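Local coordinates for hemolysin-related protein (Vibrio cholerae serotype O1, PDB 6MLT) that is a secreted biofilm matrix protein that binds metal ions and probably carbohydrate, and probably takes part in biofilm adhesion, at residues 453-458 against 462-467; 491-494 against 499-502; 501-504 against 509-512. One frame throughout, in Å; residues are numbered along the deposited sequence.

Contact 1 of 3, residues 453-458 against 462-467; sequences VDMYDA and KVWSVA
Met-455 and Trp-464 meet through two different first torsions. Met-455 has CG anti to its own N (chi1 173°), while Trp-464 tucks CG between its N and its carbonyl carbon (chi1 52°), which brings one face of the indole to Met-455 CB. They belong to a beta hairpin with a classic bulge, the outer pair of strands of a four-stranded antiparallel sheet of the beta-propeller part. Val-463 and Trp-464 both face Met-455 at the bulge. Met-455 N donates to Trp-464 O, and Met-455 O accepts from Val-463 N at 2.7 Å. At the end away from the turn, Val-453 and Val-466 exchange a pair of backbone bonds.

Met-455 CB sits over one face of the indole, 3.5 Å from the centroid of the five-membered ring, a CH-pi contact. Its closest atom there is Trp-464 CE2, at 3.3 Å. The methionine chain bends twice, and CE returns to Trp-464 CZ2 at 3.6 Å. SD stays oblique to the ring, a Met-aromatic contact. Val-453 CG1 lies by the far rim of the indole, near CZ3. The indole NE1 is bonded to Gly-504 O, so the ring is pinned from outside the hairpin.

The face of Asp-454, Tyr-456, Lys-462 and Ser-465 is more polar. Lys-462 CB lies over one face of the Tyr-456 ring, 4.2 Å from its centroid, another CH-pi contact. Lys-462 NZ stays 4.6 Å from Asp-454 OD2, and a water bridges these two opposite charges. A second water links Tyr-456 OH to Lys-462 NZ, the bond to the lysine being weak. Asp-454 OD2 also accepts from Asn-271 ND2. Ser-465 OG donates to the syn side of Asp-454 OD1 at 2.6 Å, 24° out of the carboxylate plane.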
ATOM      1  N   VAL A 453      17.728 -10.257  -7.123  1.00 16.88           N
ATOM      2  CA  VAL A 453      16.469  -9.820  -6.528  1.00 17.37           C
ATOM      3  C   VAL A 453      16.323 -10.542  -5.195  1.00 18.38           C
ATOM      4  O   VAL A 453      16.328 -11.777  -5.149  1.00 18.61           O
ATOM      5  CB  VAL A 453      15.277 -10.114  -7.453  1.00 19.32           C
ATOM      6  CG1 VAL A 453      13.951  -9.757  -6.768  1.00 19.22           C
ATOM      7  CG2 VAL A 453      15.421  -9.367  -8.773  1.00 23.27           C
ATOM      8  N   ASP A 454      16.181  -9.777  -4.114  1.00 17.45           N
ATOM      9  CA  ASP A 454      16.130 -10.310  -2.760  1.00 17.41           C
ATOM     10  C   ASP A 454      14.793  -9.986  -2.108  1.00 17.44           C
ATOM     11  O   ASP A 454      14.301  -8.860  -2.202  1.00 18.05           O
ATOM     12  CB  ASP A 454      17.267  -9.741  -1.900  1.00 21.65           C
ATOM     13  CG  ASP A 454      18.636 -10.225  -2.350  1.00 23.88           C
ATOM     14  OD1 ASP A 454      18.678 -11.145  -3.190  1.00 23.41           O
ATOM     15  OD2 ASP A 454      19.662  -9.684  -1.877  1.00 22.79           O
ATOM     16  N   MET A 455      14.232 -10.981  -1.423  1.00 18.79           N
ATOM     17  CA  MET A 455      12.985 -10.856  -0.682  1.00 17.48           C
ATOM     18  C   MET A 455      13.287 -10.922   0.808  1.00 16.89           C
ATOM     19  O   MET A 455      13.976 -11.843   1.264  1.00 18.29           O
ATOM     20  CB  MET A 455      12.014 -11.974  -1.064  1.00 20.62           C
ATOM     21  CG  MET A 455      10.735 -12.036  -0.228  1.00 19.69           C
ATOM     22  SD  MET A 455       9.574 -10.728  -0.646  1.00 19.03           S
ATOM     23  CE  MET A 455       9.065 -11.258  -2.281  1.00 19.37           C
ATOM     24  N   TYR A 456      12.764  -9.956   1.557  1.00 16.18           N
ATOM     25  CA  TYR A 456      12.912  -9.887   3.004  1.00 19.12           C
ATOM     26  C   TYR A 456      11.549  -9.975   3.682  1.00 19.25           C
ATOM     27  O   TYR A 456      10.547  -9.485   3.154  1.00 18.41           O
ATOM     28  CB  TYR A 456      13.601  -8.579   3.415  1.00 18.16           C
ATOM     29  CG  TYR A 456      15.086  -8.585   3.144  1.00 19.98           C
ATOM     30  CD1 TYR A 456      15.583  -8.299   1.880  1.00 20.56           C
ATOM     31  CD2 TYR A 456      15.993  -8.906   4.144  1.00 20.98           C
ATOM     32  CE1 TYR A 456      16.939  -8.317   1.629  1.00 21.73           C
ATOM     33  CE2 TYR A 456      17.354  -8.926   3.898  1.00 20.13           C
ATOM     34  CZ  TYR A 456      17.818  -8.637   2.641  1.00 20.89           C
ATOM     35  OH  TYR A 456      19.170  -8.653   2.378  1.00 20.96           O
ATOM     36  N   ASP A 457      11.512 -10.582   4.871  1.00 17.54           N
ATOM     37  CA  ASP A 457      10.291 -10.531   5.665  1.00 19.10           C
ATOM     38  C   ASP A 457      10.253  -9.230   6.476  1.00 21.45           C
ATOM     39  O   ASP A 457      11.169  -8.400   6.426  1.00 20.70           O
ATOM     40  CB  ASP A 457      10.155 -11.783   6.540  1.00 23.35           C
ATOM     41  CG  ASP A 457      11.162 -11.846   7.680  1.00 28.48           C
ATOM     42  OD1 ASP A 457      11.821 -10.837   8.005  1.00 29.79           O
ATOM     43  OD2 ASP A 457      11.285 -12.944   8.260  1.00 30.93           O
ATOM     44  N   ALA A 458       9.165  -9.036   7.225  1.00 22.52           N
ATOM     45  CA  ALA A 458       8.965  -7.771   7.929  1.00 22.09           C
ATOM     46  C   ALA A 458      10.034  -7.506   8.984  1.00 25.14           C
ATOM     47  O   ALA A 458      10.243  -6.345   9.359  1.00 24.25           O
ATOM     48  CB  ALA A 458       7.581  -7.749   8.578  1.00 24.02           C
ATOM     49  N   LYS A 462      16.264 -12.329   5.334  1.00 23.34           N
ATOM     50  CA  LYS A 462      16.189 -12.607   3.907  1.00 22.23           C
ATOM     51  C   LYS A 462      15.512 -13.952   3.682  1.00 21.69           C
ATOM     52  O   LYS A 462      15.914 -14.966   4.260  1.00 22.14           O
ATOM     53  CB  LYS A 462      17.581 -12.611   3.285  1.00 24.46           C
ATOM     54  CG  LYS A 462      17.564 -12.748   1.764  1.00 21.41           C
ATOM     55  CD  LYS A 462      18.866 -12.278   1.152  1.00 22.74           C
ATOM     56  CE  LYS A 462      19.985 -13.260   1.408  1.00 28.85           C
ATOM     57  NZ  LYS A 462      21.329 -12.609   1.262  1.00 32.72           N
ATOM     58  N   VAL A 463      14.480 -13.956   2.846  1.00 18.52           N
ATOM     59  CA  VAL A 463      13.733 -15.175   2.559  1.00 21.06           C
ATOM     60  C   VAL A 463      14.317 -15.913   1.364  1.00 22.46           C
ATOM     61  O   VAL A 463      14.443 -17.138   1.391  1.00 21.69           O
ATOM     62  CB  VAL A 463      12.246 -14.834   2.332  1.00 20.69           C
ATOM     63  CG1 VAL A 463      11.435 -16.105   2.117  1.00 23.15           C
ATOM     64  CG2 VAL A 463      11.694 -14.033   3.509  1.00 22.72           C
ATOM     65  N   TRP A 464      14.648 -15.190   0.296  1.00 22.78           N
ATOM     66  CA  TRP A 464      15.272 -15.788  -0.871  1.00 22.38           C
ATOM     67  C   TRP A 464      16.006 -14.718  -1.670  1.00 22.42           C
ATOM     68  O   TRP A 464      15.804 -13.513  -1.473  1.00 18.69           O
ATOM     69  CB  TRP A 464      14.241 -16.511  -1.751  1.00 22.23           C
ATOM     70  CG  TRP A 464      12.999 -15.744  -2.182  1.00 19.45           C
ATOM     71  CD1 TRP A 464      11.747 -15.864  -1.654  1.00 21.65           C
ATOM     72  CD2 TRP A 464      12.885 -14.797  -3.260  1.00 20.85           C
ATOM     73  NE1 TRP A 464      10.861 -15.052  -2.330  1.00 22.17           N
ATOM     74  CE2 TRP A 464      11.536 -14.385  -3.317  1.00 19.97           C
ATOM     75  CE3 TRP A 464      13.788 -14.260  -4.180  1.00 20.52           C
ATOM     76  CZ2 TRP A 464      11.072 -13.457  -4.256  1.00 19.75           C
ATOM     77  CZ3 TRP A 464      13.323 -13.330  -5.111  1.00 20.95           C
ATOM     78  CH2 TRP A 464      11.979 -12.939  -5.135  1.00 19.77           C
ATOM     79  N   SER A 465      16.880 -15.186  -2.565  1.00 19.48           N
ATOM     80  CA  SER A 465      17.654 -14.338  -3.466  1.00 20.03           C
ATOM     81  C   SER A 465      17.734 -15.017  -4.827  1.00 20.01           C
ATOM     82  O   SER A 465      18.052 -16.207  -4.908  1.00 19.32           O
ATOM     83  CB  SER A 465      19.065 -14.089  -2.915  1.00 22.61           C
ATOM     84  OG  SER A 465      19.878 -13.382  -3.838  1.00 26.00           O
ATOM     85  N   VAL A 466      17.444 -14.268  -5.888  1.00 19.21           N
ATOM     86  CA  VAL A 466      17.430 -14.801  -7.247  1.00 20.87           C
ATOM     87  C   VAL A 466      18.373 -13.970  -8.102  1.00 21.33           C
ATOM     88  O   VAL A 466      18.175 -12.758  -8.258  1.00 20.09           O
ATOM     89  CB  VAL A 466      16.012 -14.809  -7.836  1.00 21.96           C
ATOM     90  CG1 VAL A 466      16.045 -15.099  -9.332  1.00 23.04           C
ATOM     91  CG2 VAL A 466      15.164 -15.852  -7.115  1.00 24.52           C
ATOM     92  N   ALA A 467      19.384 -14.622  -8.669  1.00 21.34           N
ATOM     93  CA  ALA A 467      20.356 -13.919  -9.492  1.00 22.67           C
ATOM     94  C   ALA A 467      19.652 -13.201 -10.632  1.00 23.61           C
ATOM     95  O   ALA A 467      18.752 -13.749 -11.276  1.00 22.70           O
ATOM     96  CB  ALA A 467      21.403 -14.895 -10.038  1.00 26.47           C
TER
HETATM   97  O   HOH W   1      21.703 -11.425  -1.331  1.00 23.84           O
HETATM   98  O   HOH W   2      20.991 -10.187   3.459  1.00 31.26           O

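Contact 2 of 3, residues 491-494 against 499-502; sequences VLVQ and MRIL
Val-491 O accepts the shortest bond of this contact, from Leu-502 N at 2.8 Å. The same oxygen also meets Ile-501 CA at 3.3 Å in a CA-H...O contact. This is a regular antiparallel beta hairpin, the two middle strands of a four-stranded sheet in the beta-propeller part. Val-491 N returns a bond to Leu-502 O. Val-493 and Arg-500 form the next hydrogen-bonded pair, each N donating to the other's O.

One face carries Val-491, Val-493, Arg-500 and Leu-502. Val-493 CG1 touches Leu-502 CD1 at 3.8 Å, the two side chains crossing at about a right angle. Val-493 has CG1 beside its N (chi1 -51°), which puts CG2 between N and the carbonyl carbon, turned to Arg-500 CB, 3.8 Å away. CB is the nearest side-chain atom of the arginine. Val-493 CG2 also lies close to Arg-500 O and oblique to the guanidinium. The guanidinium end reaches out of the hairpin, where NH2 bonds to Asn-468 OD1 and Ala-467 O.

The opposite face carries Leu-492, Gln-494, Met-499 and Ile-501. Met-499 bends at chi2 (-83°), and its CE comes to rest against Leu-492, 3.8 Å from CB and about as near to CG and CD2. Leu-537 of strand 536-541 packs on both side chains. Gln-494 is anchored elsewhere, its NE2 donating to Asn-515 O. Its amide oxygen OE1 is also hydrogen-bonded outside the two strands. Within the hairpin, OE1 lies alongside Met-499 CB at 3.6 Å.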
ATOM      1  N   VAL A 491       6.252 -11.616  -7.981  1.00 17.52           N
ATOM      2  CA  VAL A 491       7.171 -10.509  -8.204  1.00 17.17           C
ATOM      3  C   VAL A 491       7.473 -10.405  -9.692  1.00 19.08           C
ATOM      4  O   VAL A 491       7.759 -11.411 -10.356  1.00 17.56           O
ATOM      5  CB  VAL A 491       8.484 -10.695  -7.416  1.00 17.79           C
ATOM      6  CG1 VAL A 491       9.344  -9.435  -7.515  1.00 17.95           C
ATOM      7  CG2 VAL A 491       8.198 -11.053  -5.968  1.00 19.26           C
ATOM      8  N   LEU A 492       7.437  -9.180 -10.207  1.00 16.34           N
ATOM      9  CA  LEU A 492       7.771  -8.894 -11.595  1.00 16.05           C
ATOM     10  C   LEU A 492       9.118  -8.192 -11.612  1.00 17.91           C
ATOM     11  O   LEU A 492       9.282  -7.155 -10.964  1.00 18.49           O
ATOM     12  CB  LEU A 492       6.708  -8.021 -12.260  1.00 17.69           C
ATOM     13  CG  LEU A 492       5.306  -8.602 -12.411  1.00 18.17           C
ATOM     14  CD1 LEU A 492       4.548  -8.577 -11.090  1.00 19.39           C
ATOM     15  CD2 LEU A 492       4.555  -7.818 -13.466  1.00 24.06           C
ATOM     16  N   VAL A 493      10.074  -8.765 -12.345  1.00 16.50           N
ATOM     17  CA  VAL A 493      11.456  -8.312 -12.330  1.00 18.18           C
ATOM     18  C   VAL A 493      11.953  -8.191 -13.765  1.00 20.14           C
ATOM     19  O   VAL A 493      11.404  -8.783 -14.695  1.00 19.67           O
ATOM     20  CB  VAL A 493      12.375  -9.262 -11.526  1.00 18.18           C
ATOM     21  CG1 VAL A 493      11.797  -9.525 -10.144  1.00 22.37           C
ATOM     22  CG2 VAL A 493      12.599 -10.574 -12.272  1.00 18.85           C
ATOM     23  N   GLN A 494      13.033  -7.435 -13.922  1.00 21.63           N
ATOM     24  CA  GLN A 494      13.629  -7.131 -15.213  1.00 18.57           C
ATOM     25  C   GLN A 494      15.141  -7.139 -15.050  1.00 19.60           C
ATOM     26  O   GLN A 494      15.655  -6.662 -14.032  1.00 18.47           O
ATOM     27  CB  GLN A 494      13.156  -5.758 -15.712  1.00 19.55           C
ATOM     28  CG  GLN A 494      13.870  -5.242 -16.952  1.00 20.27           C
ATOM     29  CD  GLN A 494      13.435  -5.978 -18.204  1.00 21.75           C
ATOM     30  OE1 GLN A 494      12.244  -6.167 -18.439  1.00 22.18           O
ATOM     31  NE2 GLN A 494      14.397  -6.413 -19.002  1.00 20.40           N
ATOM     32  N   MET A 499      12.423 -10.137 -18.852  1.00 18.28           N
ATOM     33  CA  MET A 499      11.449  -9.888 -17.804  1.00 16.60           C
ATOM     34  C   MET A 499      11.017 -11.240 -17.254  1.00 19.68           C
ATOM     35  O   MET A 499      10.843 -12.192 -18.016  1.00 17.35           O
ATOM     36  CB  MET A 499      10.249  -9.103 -18.349  1.00 20.08           C
ATOM     37  CG  MET A 499       9.142  -8.834 -17.333  1.00 21.15           C
ATOM     38  SD  MET A 499       7.990 -10.227 -17.150  1.00 24.00           S
ATOM     39  CE  MET A 499       7.089  -9.703 -15.690  1.00 24.47           C
ATOM     40  N   ARG A 500      10.894 -11.338 -15.931  1.00 20.09           N
ATOM     41  CA  ARG A 500      10.526 -12.602 -15.313  1.00 21.08           C
ATOM     42  C   ARG A 500       9.492 -12.389 -14.218  1.00 19.77           C
ATOM     43  O   ARG A 500       9.383 -11.308 -13.631  1.00 19.79           O
ATOM     44  CB  ARG A 500      11.757 -13.324 -14.740  1.00 20.88           C
ATOM     45  CG  ARG A 500      12.729 -13.807 -15.818  1.00 20.62           C
ATOM     46  CD  ARG A 500      13.922 -14.521 -15.212  1.00 22.80           C
ATOM     47  NE  ARG A 500      14.741 -13.622 -14.408  1.00 23.56           N
ATOM     48  CZ  ARG A 500      15.698 -14.020 -13.576  1.00 25.45           C
ATOM     49  NH1 ARG A 500      15.958 -15.312 -13.426  1.00 23.70           N
ATOM     50  NH2 ARG A 500      16.394 -13.121 -12.880  1.00 22.70           N
ATOM     51  N   ILE A 501       8.734 -13.447 -13.961  1.00 20.00           N
ATOM     52  CA  ILE A 501       7.777 -13.511 -12.862  1.00 20.15           C
ATOM     53  C   ILE A 501       8.310 -14.510 -11.848  1.00 19.95           C
ATOM     54  O   ILE A 501       8.625 -15.654 -12.200  1.00 22.13           O
ATOM     55  CB  ILE A 501       6.381 -13.919 -13.355  1.00 20.59           C
ATOM     56  CG1 ILE A 501       5.893 -12.945 -14.429  1.00 20.88           C
ATOM     57  CG2 ILE A 501       5.388 -13.992 -12.181  1.00 19.91           C
ATOM     58  CD1 ILE A 501       4.671 -13.450 -15.183  1.00 22.60           C
ATOM     59  N   LEU A 502       8.417 -14.078 -10.594  1.00 17.11           N
ATOM     60  CA  LEU A 502       8.973 -14.892  -9.522  1.00 20.82           C
ATOM     61  C   LEU A 502       7.906 -15.200  -8.477  1.00 19.47           C
ATOM     62  O   LEU A 502       7.089 -14.341  -8.127  1.00 19.12           O
ATOM     63  CB  LEU A 502      10.148 -14.191  -8.849  1.00 20.37           C
ATOM     64  CG  LEU A 502      11.258 -13.672  -9.772  1.00 22.92           C
ATOM     65  CD1 LEU A 502      12.372 -13.037  -8.958  1.00 26.81           C
ATOM     66  CD2 LEU A 502      11.811 -14.795 -10.654  1.00 23.06           C
TER

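Contact 3 of 3, residues 501-504 against 509-512; sequences ILDG and VMGI
A classic beta bulge marks this end of the hairpin between strands 498-502 and 509-514, the outer pair of a four-stranded propeller sheet. Met-510 and Gly-511 both face Ile-501. Ile-501 O takes the bond from Met-510 N at 2.7 Å, nearly straight at the hydrogen (172°). Gly-511 N reaches the same oxygen only weakly, at 3.5 Å. Ile-501 N donates in turn to Gly-511 O at 3.0 Å. The extra residue gives one carbonyl two N-H donors, one bond strong and one weak. Gly-511 has no side chain, and Ile-501 CB lies 4.2 Å from Gly-511 N.

Met-510 CG is anti to its carbonyl carbon (chi1 -59°) and chi2 is extended (174°), which carries SD to Asp-503. SD rests there 3.7 Å from Asp-503 CA and 3.8 Å from its CB. The two side chains cross here, and the aspartate offers its backbone and CB rather than its charge. The carboxylate is held within the turn, where OD2 bonds to Thr-506 OG1. Met-510 also packs on Ile-11 and Thr-484. Thr-484 is a ligand of a bound sodium ion. A sodium ion lies about 6 Å from the Asp-503 side chain.

On the other face, Leu-502 and Val-509 form a non-hydrogen-bonded pair. Arg-500 packs beside Val-509 on this face. The leucine branch CD2 meets the valine methyl CG2 at 3.7 Å.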
ATOM      1  N   ILE A 501       8.734 -13.447 -13.961  1.00 20.00           N
ATOM      2  CA  ILE A 501       7.777 -13.511 -12.862  1.00 20.15           C
ATOM      3  C   ILE A 501       8.310 -14.510 -11.848  1.00 19.95           C
ATOM      4  O   ILE A 501       8.625 -15.654 -12.200  1.00 22.13           O
ATOM      5  CB  ILE A 501       6.381 -13.919 -13.355  1.00 20.59           C
ATOM      6  CG1 ILE A 501       5.893 -12.945 -14.429  1.00 20.88           C
ATOM      7  CG2 ILE A 501       5.388 -13.992 -12.181  1.00 19.91           C
ATOM      8  CD1 ILE A 501       4.671 -13.450 -15.183  1.00 22.60           C
ATOM      9  N   LEU A 502       8.417 -14.078 -10.594  1.00 17.11           N
ATOM     10  CA  LEU A 502       8.973 -14.892  -9.522  1.00 20.82           C
ATOM     11  C   LEU A 502       7.906 -15.200  -8.477  1.00 19.47           C
ATOM     12  O   LEU A 502       7.089 -14.341  -8.127  1.00 19.12           O
ATOM     13  CB  LEU A 502      10.148 -14.191  -8.849  1.00 20.37           C
ATOM     14  CG  LEU A 502      11.258 -13.672  -9.772  1.00 22.92           C
ATOM     15  CD1 LEU A 502      12.372 -13.037  -8.958  1.00 26.81           C
ATOM     16  CD2 LEU A 502      11.811 -14.795 -10.654  1.00 23.06           C
ATOM     17  N   ASP A 503       7.943 -16.423  -7.961  1.00 20.19           N
ATOM     18  CA  ASP A 503       7.052 -16.811  -6.879  1.00 21.01           C
ATOM     19  C   ASP A 503       7.373 -15.990  -5.635  1.00 21.40           C
ATOM     20  O   ASP A 503       8.539 -15.832  -5.262  1.00 20.30           O
ATOM     21  CB  ASP A 503       7.208 -18.304  -6.600  1.00 19.10           C
ATOM     22  CG  ASP A 503       6.351 -18.777  -5.447  1.00 23.96           C
ATOM     23  OD1 ASP A 503       5.109 -18.747  -5.569  1.00 24.95           O
ATOM     24  OD2 ASP A 503       6.926 -19.182  -4.417  1.00 25.72           O
ATOM     25  N   GLY A 504       6.331 -15.454  -4.999  1.00 20.46           N
ATOM     26  CA  GLY A 504       6.544 -14.592  -3.847  1.00 18.30           C
ATOM     27  C   GLY A 504       7.204 -15.305  -2.686  1.00 19.14           C
ATOM     28  O   GLY A 504       8.053 -14.735  -1.996  1.00 17.53           O
ATOM     29  N   VAL A 509      11.246 -19.150 -10.565  1.00 23.20           N
ATOM     30  CA  VAL A 509      10.896 -18.485 -11.819  1.00 20.88           C
ATOM     31  C   VAL A 509       9.652 -19.146 -12.404  1.00 22.41           C
ATOM     32  O   VAL A 509       9.639 -20.354 -12.674  1.00 21.94           O
ATOM     33  CB  VAL A 509      12.065 -18.527 -12.812  1.00 22.51           C
ATOM     34  CG1 VAL A 509      11.671 -17.878 -14.147  1.00 20.06           C
ATOM     35  CG2 VAL A 509      13.292 -17.843 -12.232  1.00 21.77           C
ATOM     36  N   MET A 510       8.604 -18.347 -12.625  1.00 20.41           N
ATOM     37  CA  MET A 510       7.333 -18.846 -13.131  1.00 23.16           C
ATOM     38  C   MET A 510       7.025 -18.400 -14.552  1.00 23.56           C
ATOM     39  O   MET A 510       6.097 -18.939 -15.168  1.00 25.12           O
ATOM     40  CB  MET A 510       6.195 -18.398 -12.209  1.00 23.14           C
ATOM     41  CG  MET A 510       6.357 -18.886 -10.780  1.00 28.79           C
ATOM     42  SD  MET A 510       5.107 -18.187  -9.704  1.00 30.37           S
ATOM     43  CE  MET A 510       3.649 -19.035 -10.310  1.00 35.88           C
ATOM     44  N   GLY A 511       7.771 -17.442 -15.084  1.00 21.85           N
ATOM     45  CA  GLY A 511       7.580 -16.989 -16.447  1.00 18.12           C
ATOM     46  C   GLY A 511       8.778 -16.183 -16.877  1.00 20.26           C
ATOM     47  O   GLY A 511       9.432 -15.533 -16.056  1.00 20.26           O
ATOM     48  N   ILE A 512       9.085 -16.248 -18.168  1.00 19.03           N
ATOM     49  CA  ILE A 512      10.219 -15.548 -18.758  1.00 20.29           C
ATOM     50  C   ILE A 512       9.764 -14.950 -20.079  1.00 23.53           C
ATOM     51  O   ILE A 512       9.176 -15.649 -20.912  1.00 23.51           O
ATOM     52  CB  ILE A 512      11.422 -16.480 -18.999  1.00 25.17           C
ATOM     53  CG1 ILE A 512      11.837 -17.181 -17.707  1.00 29.20           C
ATOM     54  CG2 ILE A 512      12.602 -15.688 -19.573  1.00 28.26           C
ATOM     55  CD1 ILE A 512      12.860 -18.294 -17.911  1.00 32.19           C
TER

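Overall arrangement
Contact 2 is the core of the set, with every touching residue buried. Contacts 1 and 3 are partly buried and involve edge strands of their sheets. Contacts 2 and 3 share strand 498-502, so three successive strands of one sheet are joined. Contact 1 belongs to the neighbouring sheet and packs against it: Trp-464 CH2 lies 3.8 Å from Leu-502 CD1. Hydrogen bonds as well as packing join the two sheets. Contact 2 is regular and mostly apolar in its side chains. Contacts 1 and 3 each contain a classic bulge, but contact 1 adds a water-bridged charged face.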